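Enoyl-CoA hydratase (PDB 3LKE) probably catalyses the addition of water to the double bond of enoyl-CoA thioesters, as a bacterial member of the crotonase superfamily. Local coordinates at residues A[8-12]-A[13-17]; A[195-198]-A[199-203]. One frame throughout, in Å; residues are numbered along the deposited sequence.

Contact 1: A[8-12]-A[13-17]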
ATOM      1  N   THR A   8       8.446 -11.854  32.385  1.00 31.52           N
ATOM      2  CA  THR A   8       9.188 -12.393  31.250  1.00 35.06           C
ATOM      3  C   THR A   8       9.620 -13.834  31.504  1.00 38.43           C
ATOM      4  O   THR A   8       9.909 -14.224  32.643  1.00 36.86           O
ATOM      5  CB  THR A   8      10.419 -11.528  30.899  1.00 36.84           C
ATOM      6  OG1 THR A   8      11.251 -11.374  32.055  1.00 38.33           O
ATOM      7  CG2 THR A   8       9.985 -10.152  30.420  1.00 34.82           C
ATOM      8  N   GLU A   9       9.648 -14.625  30.439  1.00 34.28           N
ATOM      9  CA  GLU A   9      10.020 -16.030  30.527  1.00 38.45           C
ATOM     10  C   GLU A   9      10.542 -16.498  29.181  1.00 37.36           C
ATOM     11  O   GLU A   9       9.907 -16.269  28.164  1.00 38.14           O
ATOM     12  CB  GLU A   9       8.808 -16.880  30.919  1.00 36.91           C
ATOM     13  CG  GLU A   9       9.098 -18.363  31.027  1.00 42.91           C
ATOM     14  CD  GLU A   9       7.874 -19.174  31.416  1.00 47.19           C
ATOM     15  OE1 GLU A   9       6.878 -18.572  31.877  1.00 46.04           O
ATOM     16  OE2 GLU A   9       7.909 -20.416  31.264  1.00 55.47           O
ATOM     17  N   ILE A  10      11.688 -17.169  29.177  1.00 38.07           N
ATOM     18  CA  ILE A  10      12.179 -17.788  27.949  1.00 36.29           C
ATOM     19  C   ILE A  10      11.912 -19.289  27.932  1.00 41.48           C
ATOM     20  O   ILE A  10      12.278 -20.008  28.861  1.00 40.72           O
ATOM     21  CB  ILE A  10      13.675 -17.536  27.739  1.00 36.18           C
ATOM     22  CG1 ILE A  10      13.934 -16.036  27.572  1.00 38.33           C
ATOM     23  CG2 ILE A  10      14.179 -18.327  26.535  1.00 37.34           C
ATOM     24  CD1 ILE A  10      15.395 -15.670  27.513  1.00 42.35           C
ATOM     25  N   GLN A  11      11.262 -19.753  26.874  1.00 39.02           N
ATOM     26  CA  GLN A  11      10.969 -21.168  26.727  1.00 39.07           C
ATOM     27  C   GLN A  11      11.287 -21.623  25.315  1.00 43.49           C
ATOM     28  O   GLN A  11      10.655 -21.183  24.349  1.00 39.75           O
ATOM     29  CB  GLN A  11       9.504 -21.449  27.063  1.00 44.50           C
ATOM     30  CG  GLN A  11       9.005 -22.816  26.622  1.00 43.29           C
ATOM     31  CD  GLN A  11       7.656 -23.166  27.235  1.00 53.20           C
ATOM     32  OE1 GLN A  11       7.410 -22.902  28.416  1.00 56.03           O
ATOM     33  NE2 GLN A  11       6.776 -23.772  26.435  1.00 53.06           N
ATOM     34  N   ASN A  12      12.284 -22.493  25.203  1.00 41.83           N
ATOM     35  CA  ASN A  12      12.654 -23.070  23.923  1.00 40.90           C
ATOM     36  C   ASN A  12      13.019 -21.993  22.899  1.00 37.69           C
ATOM     37  O   ASN A  12      12.560 -22.022  21.757  1.00 40.66           O
ATOM     38  CB  ASN A  12      11.522 -23.953  23.398  1.00 43.71           C
ATOM     39  CG  ASN A  12      11.961 -24.842  22.259  1.00 46.60           C
ATOM     40  OD1 ASN A  12      13.097 -24.751  21.788  1.00 53.07           O
ATOM     41  ND2 ASN A  12      11.066 -25.717  21.810  1.00 50.56           N
ATOM     42  N   ASP A  13      13.842 -21.048  23.339  1.00 38.89           N
ATOM     43  CA  ASP A  13      14.370 -20.000  22.474  1.00 39.76           C
ATOM     44  C   ASP A  13      13.293 -19.021  22.005  1.00 39.49           C
ATOM     45  O   ASP A  13      13.417 -18.421  20.940  1.00 35.53           O
ATOM     46  CB  ASP A  13      15.118 -20.610  21.286  1.00 38.85           C
ATOM     47  CG  ASP A  13      16.370 -21.369  21.713  1.00 42.51           C
ATOM     48  OD1 ASP A  13      16.896 -21.084  22.807  1.00 44.78           O
ATOM     49  OD2 ASP A  13      16.829 -22.246  20.956  1.00 44.30           O
ATOM     50  N   ALA A  14      12.241 -18.869  22.807  1.00 35.33           N
ATOM     51  CA  ALA A  14      11.244 -17.819  22.591  1.00 33.17           C
ATOM     52  C   ALA A  14      11.002 -17.043  23.886  1.00 35.44           C
ATOM     53  O   ALA A  14      10.825 -17.641  24.940  1.00 33.77           O
ATOM     54  CB  ALA A  14       9.933 -18.415  22.068  1.00 30.88           C
ATOM     55  N   LEU A  15      11.002 -15.716  23.803  1.00 30.84           N
ATOM     56  CA  LEU A  15      10.725 -14.867  24.955  1.00 30.80           C
ATOM     57  C   LEU A  15       9.242 -14.535  25.038  1.00 33.46           C
ATOM     58  O   LEU A  15       8.657 -14.004  24.083  1.00 30.43           O
ATOM     59  CB  LEU A  15      11.535 -13.568  24.874  1.00 33.72           C
ATOM     60  CG  LEU A  15      11.790 -12.684  26.104  1.00 36.78           C
ATOM     61  CD1 LEU A  15      11.373 -11.230  25.875  1.00 36.21           C
ATOM     62  CD2 LEU A  15      11.169 -13.230  27.396  1.00 36.69           C
ATOM     63  N   TYR A  16       8.643 -14.845  26.184  1.00 29.50           N
ATOM     64  CA  TYR A  16       7.242 -14.539  26.445  1.00 30.61           C
ATOM     65  C   TYR A  16       7.136 -13.329  27.352  1.00 31.32           C
ATOM     66  O   TYR A  16       7.658 -13.334  28.475  1.00 29.40           O
ATOM     67  CB  TYR A  16       6.538 -15.743  27.085  1.00 30.39           C
ATOM     68  CG  TYR A  16       6.407 -16.925  26.145  1.00 28.37           C
ATOM     69  CD1 TYR A  16       7.465 -17.813  25.967  1.00 29.11           C
ATOM     70  CD2 TYR A  16       5.243 -17.135  25.420  1.00 27.57           C
ATOM     71  CE1 TYR A  16       7.361 -18.889  25.106  1.00 28.22           C
ATOM     72  CE2 TYR A  16       5.124 -18.215  24.559  1.00 28.97           C
ATOM     73  CZ  TYR A  16       6.193 -19.091  24.413  1.00 29.29           C
ATOM     74  OH  TYR A  16       6.088 -20.154  23.549  1.00 33.62           O
ATOM     75  N   ILE A  17       6.483 -12.281  26.852  1.00 26.15           N
ATOM     76  CA  ILE A  17       6.279 -11.050  27.609  1.00 26.64           C
ATOM     77  C   ILE A  17       4.810 -10.995  27.989  1.00 29.24           C
ATOM     78  O   ILE A  17       3.940 -10.950  27.115  1.00 26.73           O
ATOM     79  CB  ILE A  17       6.665  -9.787  26.782  1.00 27.42           C
ATOM     80  CG1 ILE A  17       8.151  -9.828  26.410  1.00 30.28           C
ATOM     81  CG2 ILE A  17       6.341  -8.517  27.556  1.00 27.87           C
ATOM     82  CD1 ILE A  17       8.632  -8.612  25.600  1.00 26.00           C
TER
HETATM   83  O   HOH W   1       8.389 -21.668  22.935  1.00 37.03           O
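E9 and Y16 form a hydrogen-bonded antiparallel pair in the β-hairpin that opens the crotonase-like fold. Y16 N gives E9 O a short, nearly straight bond (2.7 Å, 172°), and E9 N returns a longer one to Y16 O. Two residues nearer the turn, Q11 N reaches A14 O at 2.9 Å, lying in the carbonyl plane. The reciprocal bond, A14 N to Q11 O, is looser at 3.2 Å, and its donor sits above the carbonyl plane. These two bonds close a two-residue type I′ turn, in which N12 and D13 both take left-handed backbone angles.

On one face of the hairpin, L15 CD2 reaches across the strands to pack on I10 CG1 (3.9 Å) and also touches T8 CB. Helix 30-45 covers T8 and I17 on this same face. The far edge of strand 14-19 is bonded through L15 and I17 to strand 51-56, so the hairpin adds an outer strand to the main sheet.

On the other face, Y16 has CG beside its own backbone N (chi1 -67°). This puts E9 O at the ring edge, in plane, and Q11 CB 3.9 Å from Y16 CE1. L201 of helix 190-205 touches Y16 as well. A water donates to Q11 O at 2.7 Å and lies 2.8 Å from Y16 OH, in the plane of the ring.

Contact 2: A[195-198]-A[199-203]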
ATOM      1  N   GLU A 195      -1.853 -24.495  20.967  1.00 30.01           N
ATOM      2  CA  GLU A 195      -1.314 -25.432  19.977  1.00 32.20           C
ATOM      3  C   GLU A 195      -0.802 -24.705  18.734  1.00 32.61           C
ATOM      4  O   GLU A 195       0.272 -25.024  18.225  1.00 31.99           O
ATOM      5  CB  GLU A 195      -2.372 -26.457  19.572  1.00 33.59           C
ATOM      6  CG  GLU A 195      -1.937 -27.409  18.450  1.00 38.44           C
ATOM      7  CD  GLU A 195      -0.872 -28.413  18.897  1.00 41.07           C
ATOM      8  OE1 GLU A 195      -0.294 -29.098  18.021  1.00 46.48           O
ATOM      9  OE2 GLU A 195      -0.618 -28.522  20.116  1.00 37.73           O
ATOM     10  N   ARG A 196      -1.579 -23.733  18.257  1.00 32.20           N
ATOM     11  CA  ARG A 196      -1.216 -22.938  17.075  1.00 28.12           C
ATOM     12  C   ARG A 196       0.124 -22.229  17.272  1.00 30.70           C
ATOM     13  O   ARG A 196       0.998 -22.251  16.398  1.00 31.34           O
ATOM     14  CB  ARG A 196      -2.316 -21.914  16.779  1.00 29.10           C
ATOM     15  CG  ARG A 196      -1.992 -20.928  15.647  1.00 28.82           C
ATOM     16  CD  ARG A 196      -1.596 -21.637  14.368  1.00 30.02           C
ATOM     17  NE  ARG A 196      -1.309 -20.660  13.314  1.00 33.45           N
ATOM     18  CZ  ARG A 196      -0.223 -20.683  12.547  1.00 35.60           C
ATOM     19  NH1 ARG A 196       0.680 -21.648  12.694  1.00 33.26           N
ATOM     20  NH2 ARG A 196      -0.046 -19.738  11.624  1.00 31.34           N
ATOM     21  N   VAL A 197       0.271 -21.591  18.426  1.00 27.71           N
ATOM     22  CA  VAL A 197       1.507 -20.905  18.786  1.00 30.81           C
ATOM     23  C   VAL A 197       2.699 -21.857  18.855  1.00 32.11           C
ATOM     24  O   VAL A 197       3.795 -21.541  18.396  1.00 30.51           O
ATOM     25  CB  VAL A 197       1.353 -20.156  20.118  1.00 28.86           C
ATOM     26  CG1 VAL A 197       2.669 -19.555  20.547  1.00 26.95           C
ATOM     27  CG2 VAL A 197       0.287 -19.061  19.984  1.00 31.78           C
ATOM     28  N   LYS A 198       2.478 -23.026  19.445  1.00 30.17           N
ATOM     29  CA  LYS A 198       3.493 -24.069  19.473  1.00 32.22           C
ATOM     30  C   LYS A 198       4.003 -24.356  18.061  1.00 30.78           C
ATOM     31  O   LYS A 198       5.206 -24.350  17.804  1.00 32.88           O
ATOM     32  CB  LYS A 198       2.891 -25.334  20.089  1.00 33.72           C
ATOM     33  CG  LYS A 198       3.704 -26.606  19.917  1.00 39.27           C
ATOM     34  CD  LYS A 198       2.915 -27.793  20.466  1.00 39.26           C
ATOM     35  CE  LYS A 198       3.613 -29.120  20.203  1.00 48.20           C
ATOM     36  NZ  LYS A 198       4.903 -29.219  20.934  1.00 48.76           N
ATOM     37  N   ASN A 199       3.072 -24.595  17.151  1.00 30.82           N
ATOM     38  CA  ASN A 199       3.407 -24.935  15.775  1.00 32.59           C
ATOM     39  C   ASN A 199       4.067 -23.768  15.048  1.00 33.57           C
ATOM     40  O   ASN A 199       5.018 -23.952  14.288  1.00 33.31           O
ATOM     41  CB  ASN A 199       2.160 -25.401  15.028  1.00 34.14           C
ATOM     42  CG  ASN A 199       1.601 -26.694  15.588  1.00 38.51           C
ATOM     43  OD1 ASN A 199       2.347 -27.545  16.057  1.00 36.78           O
ATOM     44  ND2 ASN A 199       0.285 -26.849  15.529  1.00 40.69           N
ATOM     45  N   TYR A 200       3.572 -22.562  15.298  1.00 30.53           N
ATOM     46  CA  TYR A 200       4.112 -21.387  14.628  1.00 31.38           C
ATOM     47  C   TYR A 200       5.557 -21.154  15.058  1.00 30.73           C
ATOM     48  O   TYR A 200       6.427 -20.889  14.232  1.00 32.48           O
ATOM     49  CB  TYR A 200       3.237 -20.165  14.926  1.00 29.01           C
ATOM     50  CG  TYR A 200       3.716 -18.857  14.317  1.00 27.95           C
ATOM     51  CD1 TYR A 200       3.276 -18.449  13.064  1.00 31.97           C
ATOM     52  CD2 TYR A 200       4.576 -18.019  15.017  1.00 28.98           C
ATOM     53  CE1 TYR A 200       3.708 -17.236  12.507  1.00 26.12           C
ATOM     54  CE2 TYR A 200       5.007 -16.809  14.470  1.00 30.49           C
ATOM     55  CZ  TYR A 200       4.568 -16.430  13.228  1.00 27.38           C
ATOM     56  OH  TYR A 200       5.012 -15.223  12.709  1.00 26.78           O
ATOM     57  N   LEU A 201       5.819 -21.262  16.355  1.00 30.38           N
ATOM     58  CA  LEU A 201       7.171 -21.079  16.860  1.00 30.52           C
ATOM     59  C   LEU A 201       8.104 -22.184  16.373  1.00 33.34           C
ATOM     60  O   LEU A 201       9.296 -21.956  16.172  1.00 32.64           O
ATOM     61  CB  LEU A 201       7.175 -21.009  18.384  1.00 34.92           C
ATOM     62  CG  LEU A 201       6.464 -19.787  18.962  1.00 32.00           C
ATOM     63  CD1 LEU A 201       6.487 -19.835  20.481  1.00 31.49           C
ATOM     64  CD2 LEU A 201       7.088 -18.486  18.428  1.00 34.54           C
ATOM     65  N   LYS A 202       7.552 -23.379  16.196  1.00 34.72           N
ATOM     66  CA  LYS A 202       8.312 -24.491  15.647  1.00 36.85           C
ATOM     67  C   LYS A 202       8.781 -24.145  14.232  1.00 37.87           C
ATOM     68  O   LYS A 202       9.932 -24.398  13.878  1.00 38.75           O
ATOM     69  CB  LYS A 202       7.464 -25.763  15.638  1.00 40.65           C
ATOM     70  CG  LYS A 202       8.147 -26.971  15.015  1.00 45.36           C
ATOM     71  CD  LYS A 202       7.115 -28.015  14.600  1.00 49.71           C
ATOM     72  CE  LYS A 202       6.171 -28.351  15.758  1.00 50.61           C
ATOM     73  NZ  LYS A 202       5.011 -29.172  15.310  1.00 53.22           N
ATOM     74  N   ALA A 203       7.890 -23.545  13.439  1.00 35.28           N
ATOM     75  CA  ALA A 203       8.216 -23.138  12.071  1.00 37.33           C
ATOM     76  C   ALA A 203       9.296 -22.068  12.068  1.00 37.05           C
ATOM     77  O   ALA A 203      10.233 -22.119  11.269  1.00 36.11           O
ATOM     78  CB  ALA A 203       6.977 -22.645  11.353  1.00 31.78           C
TER
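This is a local i to i+4 contact within helix 190-205, an α-helix of the crotonase-like fold that packs on the main sheet. Regular backbone bonds run from N199, Y200, L201 and K202 back to the carbonyls of E195, R196, V197 and K198.

On the sheet-facing side, V197 and L201 lie side by side and point the same way, with V197 CG1 3.8 Å from L201 CD1. V197 and Y200 rest on strand 103-108, whereas L201 reaches strands 14-19 and 51-56. Y200 also packs on L167 of the second subunit, and A203 O accepts a hydrogen bond from H139 NE2 of that subunit.

The R196 chain bends at chi2 (54°) and brings its guanidinium obliquely across Y200, the two planes standing 81° apart. Y200 CB covers one guanidinium face, 3.7 Å from R196 NH1. R196 NH2 makes a salt bridge to E185, which probably fixes the group.

On the outer side, N199 uses both ends of its amide. N199 ND2 donates a weak bond to E195 OE1 (3.4 Å, 141°), the planes of carboxylate and amide standing nearly at right angles. With an alanine in place of N199, the E195 carboxylate would probably lose its weak tie and the K202 ammonium its amide acceptor, leaving both chains freer to swing. The K202 chain, bent at chi3, curls back over the helix surface to set K202 NZ 3.2 Å from N199 OD1.

Contacts 1 and 2 lie about 13 Å apart between centres and meet through L201, which packs against A14 and Y16 so that helix 190-205 touches the hairpin there. Both are partly buried. In contact 1, A14, L15 and I17 are buried while N12 at the turn is exposed and D13 partly so; in contact 2, V197 and Y200 are buried, with E195, K198 and K202 exposed. Bonds between adjacent strands join two sheet elements in 8-12/13-17, whereas 195-198/199-203 repeats i to i+4 bonds within one helix. Charged and amide side chains pair on the helix surface; the hairpin combines main-chain bonds with apolar packing on one face and a water bridge on the other. Only contact 2 reaches another subunit.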